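Local coordinates for protein superoxide dismutase [Ni] (Streptomyces coelicolor, PDB 1T6U) that catalyses the nickel-dependent dismutation of superoxide to hydrogen peroxide and molecular oxygen, working in the cytoplasm as a hollow homohexamer, at residues A[9-14]-A[56-61]; A[69-74]-A[108-113]. The protein carries 1 engineered substitution. All blocks are in the same frame, centred on the assembly; numbering follows the deposited sequence.

Overall arrangement
Both interactions lie near one end of the four-helix bundle of this all-helical subunit, their centres about 13 Å apart. Interaction 1 sets the entry to helix 12-30 against the end of helix 34-62, beside the nickel-binding N-terminal segment; interaction 2 sets the turn between helix 65-70 and helix 74-89 against helix 94-115, away from the metal. The two follow in series along the chain, and helix 34-62 leads into helix 65-70. They also touch: P11 CD lies 3.4 Å from F111 CD2, and Y9 and D10 pack on F111 and W112. Helix 94-115 thus connects the surroundings of the metal site with the turn at 71-74.

Interaction 1: residues A[9-14]-A[56-61]; sequences YDPAQA and SVLWSD
Y9 reaches across to the helix at 56-61 through the far part of its ring. OH comes within 3.6 Å of D61 CB, and the ring and the D61 carboxylate are turned 82° apart. V57 CG1 arrives at the ring edge, 4.2 Å from Y9 CE2. At the near end of the side chain, L58 CD2 packs 4.2 Å from Y9 CB, while the other branch, CD1, rests 4.1 Å from P11 CB, so that the leucine fork is shared between two residues. With CG anti to the carbonyl carbon (chi1 -58°), the Y9 ring is carried over toward V57 and D61.

Behind this layer, D10 caps the start of helix 12-30: its OD1 accepts from A12 N at 2.8 Å, met from above the carboxylate plane. Across the contact, S60 OG donates to D61 OD1 over 2.7 Å, and the same oxygen forms a salt bridge to K52 of a neighbouring subunit. Y62 meets the Y9 ring edge-to-face.

At nearest atoms, the Y9 side chain is about 5 Å from the nickel and about 4 Å from the side chain of the nickel ligand H1. An alanine here would keep the CB that L58 packs on, but the loss of ring and hydroxyl would probably leave a gap beside V57 and D61, close to the metal site. No hydrogen bond joins the two segments, so their fit rests on apolar and van der Waals contact.

Interaction 2: residues A[69-74]-A[108-113]; sequences EKYPEL and DKIFWE
The hydroxyl of Y71 donates to E113 OE1 at 2.8 Å, the one hydrogen bond between the two segments. It uses the anti lone pair of that oxygen, away from OE2, and the carboxylate lies 39° from the ring plane. E113 is extended beyond CG and brings OE1 up to the ring edge; its CB also lies 3.4 Å from Y71 OH. K70 NZ stands 5.3 Å from E113 OE1, near enough that its charge may help stabilise the carboxylate, though the two are not in contact.

I110 covers one face of the tyrosine in a CH-pi contact: CG2 sits 3.7 Å from the ring centroid and only 4° off the normal. This branch is anti to the backbone N, while CG1, anti to the carbonyl carbon, stays beside the same ring and carries CD1 on toward E73 and L74. K70 CG lies over the opposite face, toward the rim, so the ring is sandwiched. Y71 leaves helix 65-70 and opens a type I beta turn that ends at L74, where helix 74-89 begins; the contact thus fastens the connection between helices 65-70 and 74-89 to helix 94-115 of the bundle. L74 CD1 meets I110 CD1 at 4.1 Å, and E73 OE2 approaches the same methyl at 3.9 Å.

Interaction 1: residues A[9-14]-A[56-61]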
loop_
_atom_site.group_PDB
_atom_site.type_symbol
_atom_site.label_atom_id
_atom_site.label_comp_id
_atom_site.label_asym_id
_atom_site.label_seq_id
_atom_site.Cartn_x
_atom_site.Cartn_y
_atom_site.Cartn_z
ATOM N N TYR A 9 -13.262 -12.201 12.464
ATOM C CA TYR A 9 -13.928 -11.841 11.215
ATOM C C TYR A 9 -15.245 -11.150 11.462
ATOM O O TYR A 9 -15.936 -11.445 12.431
ATOM C CB TYR A 9 -14.288 -13.062 10.347
ATOM C CG TYR A 9 -13.113 -13.925 9.961
ATOM C CD1 TYR A 9 -12.679 -14.922 10.801
ATOM C CD2 TYR A 9 -12.453 -13.704 8.775
ATOM C CE1 TYR A 9 -11.598 -15.690 10.421
ATOM C CE2 TYR A 9 -11.384 -14.463 8.388
ATOM C CZ TYR A 9 -10.967 -15.455 9.236
ATOM O OH TYR A 9 -9.897 -16.243 8.883
ATOM N N ASP A 10 -15.638 -10.263 10.547
ATOM C CA ASP A 10 -16.962 -9.661 10.587
ATOM C C ASP A 10 -17.234 -9.093 9.206
ATOM O O ASP A 10 -16.441 -8.267 8.730
ATOM C CB ASP A 10 -17.065 -8.595 11.652
ATOM C CG ASP A 10 -18.473 -8.162 11.966
ATOM O OD1 ASP A 10 -19.288 -8.107 11.043
ATOM O OD2 ASP A 10 -18.806 -7.864 13.137
ATOM N N PRO A 11 -18.320 -9.514 8.569
ATOM C CA PRO A 11 -18.721 -8.919 7.302
ATOM C C PRO A 11 -18.939 -7.410 7.371
ATOM O O PRO A 11 -18.972 -6.787 6.300
ATOM C CB PRO A 11 -20.034 -9.602 6.971
ATOM C CG PRO A 11 -19.999 -10.873 7.715
ATOM C CD PRO A 11 -19.254 -10.586 8.981
ATOM N N ALA A 12 -19.044 -6.807 8.534
ATOM C CA ALA A 12 -19.084 -5.368 8.672
ATOM C C ALA A 12 -17.930 -4.650 8.014
ATOM O O ALA A 12 -18.069 -3.512 7.591
ATOM C CB ALA A 12 -18.984 -5.005 10.142
ATOM N N GLN A 13 -16.741 -5.245 7.886
ATOM C CA GLN A 13 -15.628 -4.590 7.212
ATOM C C GLN A 13 -15.994 -4.334 5.755
ATOM O O GLN A 13 -15.812 -3.214 5.280
ATOM C CB GLN A 13 -14.316 -5.395 7.318
ATOM C CG GLN A 13 -13.855 -5.676 8.740
ATOM C CD GLN A 13 -12.426 -6.187 8.760
ATOM O OE1 GLN A 13 -12.139 -7.383 8.504
ATOM N NE2 GLN A 13 -11.490 -5.299 9.080
ATOM N N ALA A 14 -16.520 -5.372 5.094
ATOM C CA ALA A 14 -17.003 -5.213 3.734
ATOM C C ALA A 14 -18.190 -4.261 3.676
ATOM O O ALA A 14 -18.264 -3.377 2.788
ATOM C CB ALA A 14 -17.426 -6.563 3.158
ATOM N N SER A 56 -13.568 -11.315 -0.356
ATOM C CA SER A 56 -12.757 -12.442 -0.775
ATOM C C SER A 56 -12.168 -13.172 0.428
ATOM O O SER A 56 -12.134 -14.397 0.496
ATOM C CB SER A 56 -11.665 -11.945 -1.737
ATOM O OG SER A 56 -10.942 -13.064 -2.288
ATOM N N VAL A 57 -11.667 -12.426 1.430
ATOM C CA VAL A 57 -11.107 -13.018 2.636
ATOM C C VAL A 57 -12.144 -13.829 3.399
ATOM O O VAL A 57 -11.863 -14.920 3.899
ATOM C CB VAL A 57 -10.506 -11.878 3.497
ATOM C CG1 VAL A 57 -10.300 -12.329 4.933
ATOM C CG2 VAL A 57 -9.188 -11.362 2.896
ATOM N N LEU A 58 -13.371 -13.314 3.543
ATOM C CA LEU A 58 -14.381 -14.143 4.201
ATOM C C LEU A 58 -14.487 -15.528 3.542
ATOM O O LEU A 58 -14.540 -16.574 4.228
ATOM C CB LEU A 58 -15.742 -13.457 4.159
ATOM C CG LEU A 58 -15.958 -12.227 5.034
ATOM C CD1 LEU A 58 -17.251 -11.515 4.704
ATOM C CD2 LEU A 58 -15.940 -12.560 6.521
ATOM N N TRP A 59 -14.531 -15.466 2.208
ATOM C CA TRP A 59 -14.758 -16.643 1.364
ATOM C C TRP A 59 -13.607 -17.643 1.455
ATOM O O TRP A 59 -13.796 -18.864 1.622
ATOM C CB TRP A 59 -14.965 -16.250 -0.085
ATOM C CG TRP A 59 -15.208 -17.362 -1.041
ATOM C CD1 TRP A 59 -16.264 -18.251 -0.983
ATOM C CD2 TRP A 59 -14.419 -17.721 -2.173
ATOM N NE1 TRP A 59 -16.153 -19.125 -2.029
ATOM C CE2 TRP A 59 -15.031 -18.828 -2.779
ATOM C CE3 TRP A 59 -13.248 -17.218 -2.755
ATOM C CZ2 TRP A 59 -14.497 -19.425 -3.923
ATOM C CZ3 TRP A 59 -12.725 -17.810 -3.887
ATOM C CH2 TRP A 59 -13.359 -18.923 -4.478
ATOM N N SER A 60 -12.376 -17.101 1.331
ATOM C CA SER A 60 -11.236 -18.019 1.316
ATOM C C SER A 60 -10.780 -18.431 2.701
ATOM O O SER A 60 -10.277 -19.523 2.942
ATOM C CB SER A 60 -10.018 -17.422 0.599
ATOM O OG SER A 60 -9.580 -16.210 1.235
ATOM N N ASP A 61 -10.902 -17.526 3.673
ATOM C CA ASP A 61 -10.244 -17.755 4.960
ATOM C C ASP A 61 -11.217 -18.115 6.070
ATOM O O ASP A 61 -10.867 -18.965 6.869
ATOM C CB ASP A 61 -9.454 -16.495 5.330
ATOM C CG ASP A 61 -8.280 -16.158 4.430
ATOM O OD1 ASP A 61 -8.078 -16.759 3.370
ATOM O OD2 ASP A 61 -7.523 -15.221 4.804
#

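Interaction 2: residues A[69-74]-A[108-113]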
loop_
_atom_site.group_PDB
_atom_site.type_symbol
_atom_site.label_atom_id
_atom_site.label_comp_id
_atom_site.label_asym_id
_atom_site.label_seq_id
_atom_site.Cartn_x
_atom_site.Cartn_y
_atom_site.Cartn_z
ATOM N N GLU A 69 -20.835 -27.108 1.776
ATOM C CA GLU A 69 -21.811 -28.195 1.610
ATOM C C GLU A 69 -23.201 -27.759 2.088
ATOM O O GLU A 69 -24.211 -28.028 1.406
ATOM C CB GLU A 69 -21.272 -29.436 2.324
ATOM C CG GLU A 69 -21.686 -30.738 1.648
ATOM C CD GLU A 69 -21.697 -31.983 2.487
ATOM O OE1 GLU A 69 -22.770 -32.647 2.546
ATOM O OE2 GLU A 69 -20.660 -32.372 3.086
ATOM N N LYS A 70 -23.268 -27.055 3.220
ATOM C CA LYS A 70 -24.525 -26.581 3.767
ATOM C C LYS A 70 -25.178 -25.486 2.921
ATOM O O LYS A 70 -26.408 -25.443 2.787
ATOM C CB LYS A 70 -24.362 -26.004 5.178
ATOM C CG LYS A 70 -25.758 -25.656 5.689
ATOM C CD LYS A 70 -25.739 -25.311 7.170
ATOM C CE LYS A 70 -27.161 -24.889 7.588
ATOM N NZ LYS A 70 -27.350 -24.874 9.065
ATOM N N TYR A 71 -24.337 -24.646 2.377
ATOM C CA TYR A 71 -24.736 -23.529 1.544
ATOM C C TYR A 71 -24.120 -23.689 0.172
ATOM O O TYR A 71 -23.147 -23.057 -0.190
ATOM C CB TYR A 71 -24.263 -22.214 2.165
ATOM C CG TYR A 71 -24.735 -22.038 3.598
ATOM C CD1 TYR A 71 -23.943 -22.377 4.692
ATOM C CD2 TYR A 71 -26.015 -21.536 3.829
ATOM C CE1 TYR A 71 -24.421 -22.204 5.971
ATOM C CE2 TYR A 71 -26.498 -21.353 5.129
ATOM C CZ TYR A 71 -25.688 -21.696 6.200
ATOM O OH TYR A 71 -26.143 -21.522 7.488
ATOM N N PRO A 72 -24.710 -24.551 -0.629
ATOM C CA PRO A 72 -24.178 -24.797 -1.955
ATOM C C PRO A 72 -24.190 -23.599 -2.897
ATOM O O PRO A 72 -23.480 -23.597 -3.919
ATOM C CB PRO A 72 -25.106 -25.892 -2.517
ATOM C CG PRO A 72 -26.348 -25.829 -1.677
ATOM C CD PRO A 72 -25.907 -25.354 -0.302
ATOM N N GLU A 73 -24.973 -22.588 -2.575
ATOM C CA GLU A 73 -25.063 -21.342 -3.320
ATOM C C GLU A 73 -24.009 -20.337 -2.924
ATOM O O GLU A 73 -23.911 -19.307 -3.590
ATOM C CB GLU A 73 -26.437 -20.696 -3.046
ATOM C CG GLU A 73 -26.525 -20.014 -1.684
ATOM C CD GLU A 73 -27.018 -20.833 -0.515
ATOM O OE1 GLU A 73 -26.783 -22.068 -0.470
ATOM O OE2 GLU A 73 -27.646 -20.177 0.359
ATOM N N LEU A 74 -23.241 -20.571 -1.891
ATOM C CA LEU A 74 -22.328 -19.599 -1.307
ATOM C C LEU A 74 -21.179 -19.223 -2.214
ATOM O O LEU A 74 -20.824 -18.057 -2.365
ATOM C CB LEU A 74 -21.804 -20.155 0.031
ATOM C CG LEU A 74 -20.874 -19.185 0.769
ATOM C CD1 LEU A 74 -21.485 -17.789 0.965
ATOM C CD2 LEU A 74 -20.464 -19.749 2.128
ATOM N N ASP A 108 -23.688 -11.923 4.969
ATOM C CA ASP A 108 -23.726 -11.665 6.410
ATOM C C ASP A 108 -24.716 -12.589 7.087
ATOM O O ASP A 108 -24.456 -13.135 8.151
ATOM C CB ASP A 108 -24.049 -10.189 6.644
ATOM C CG ASP A 108 -24.139 -9.813 8.099
ATOM O OD1 ASP A 108 -23.094 -9.431 8.638
ATOM O OD2 ASP A 108 -25.274 -9.944 8.618
ATOM N N LYS A 109 -25.849 -12.833 6.456
ATOM C CA LYS A 109 -26.860 -13.702 7.055
ATOM C C LYS A 109 -26.291 -15.116 7.255
ATOM O O LYS A 109 -26.425 -15.752 8.300
ATOM C CB LYS A 109 -28.113 -13.716 6.197
ATOM C CG LYS A 109 -29.223 -14.634 6.745
ATOM C CD LYS A 109 -30.429 -14.709 5.784
ATOM C CE LYS A 109 -31.511 -15.673 6.243
ATOM N NZ LYS A 109 -32.656 -15.860 5.269
ATOM N N ILE A 110 -25.619 -15.644 6.244
ATOM C CA ILE A 110 -24.960 -16.974 6.307
ATOM C C ILE A 110 -23.840 -16.989 7.342
ATOM O O ILE A 110 -23.753 -17.860 8.211
ATOM C CB ILE A 110 -24.506 -17.366 4.893
ATOM C CG1 ILE A 110 -25.718 -17.562 3.946
ATOM C CG2 ILE A 110 -23.595 -18.565 4.871
ATOM C CD1 ILE A 110 -25.332 -17.854 2.518
ATOM N N PHE A 111 -22.966 -15.956 7.269
ATOM C CA PHE A 111 -21.902 -15.809 8.256
ATOM C C PHE A 111 -22.424 -16.010 9.678
ATOM O O PHE A 111 -21.949 -16.833 10.469
ATOM C CB PHE A 111 -21.213 -14.463 8.057
ATOM C CG PHE A 111 -20.107 -14.229 9.077
ATOM C CD1 PHE A 111 -18.829 -14.686 8.857
ATOM C CD2 PHE A 111 -20.345 -13.582 10.289
ATOM C CE1 PHE A 111 -17.825 -14.483 9.804
ATOM C CE2 PHE A 111 -19.345 -13.346 11.215
ATOM C CZ PHE A 111 -18.067 -13.826 10.988
ATOM N N TRP A 112 -23.426 -15.211 10.054
ATOM C CA TRP A 112 -23.899 -15.279 11.465
ATOM C C TRP A 112 -24.585 -16.600 11.722
ATOM O O TRP A 112 -24.475 -17.078 12.850
ATOM C CB TRP A 112 -24.729 -14.040 11.845
ATOM C CG TRP A 112 -23.808 -12.844 11.916
ATOM C CD1 TRP A 112 -23.736 -11.783 11.022
ATOM C CD2 TRP A 112 -22.837 -12.618 12.925
ATOM N NE1 TRP A 112 -22.766 -10.929 11.443
ATOM C CE2 TRP A 112 -22.202 -11.403 12.601
ATOM C CE3 TRP A 112 -22.432 -13.306 14.070
ATOM C CZ2 TRP A 112 -21.177 -10.858 13.386
ATOM C CZ3 TRP A 112 -21.430 -12.763 14.833
ATOM C CH2 TRP A 112 -20.811 -11.553 14.497
ATOM N N GLU A 113 -25.243 -17.216 10.766
ATOM C CA GLU A 113 -25.761 -18.586 11.036
ATOM C C GLU A 113 -24.626 -19.540 11.394
ATOM O O GLU A 113 -24.656 -20.350 12.315
ATOM C CB GLU A 113 -26.527 -19.115 9.823
ATOM C CG GLU A 113 -27.846 -18.413 9.653
ATOM C CD GLU A 113 -28.698 -18.842 8.473
ATOM O OE1 GLU A 113 -28.330 -19.788 7.753
ATOM O OE2 GLU A 113 -29.776 -18.236 8.264
#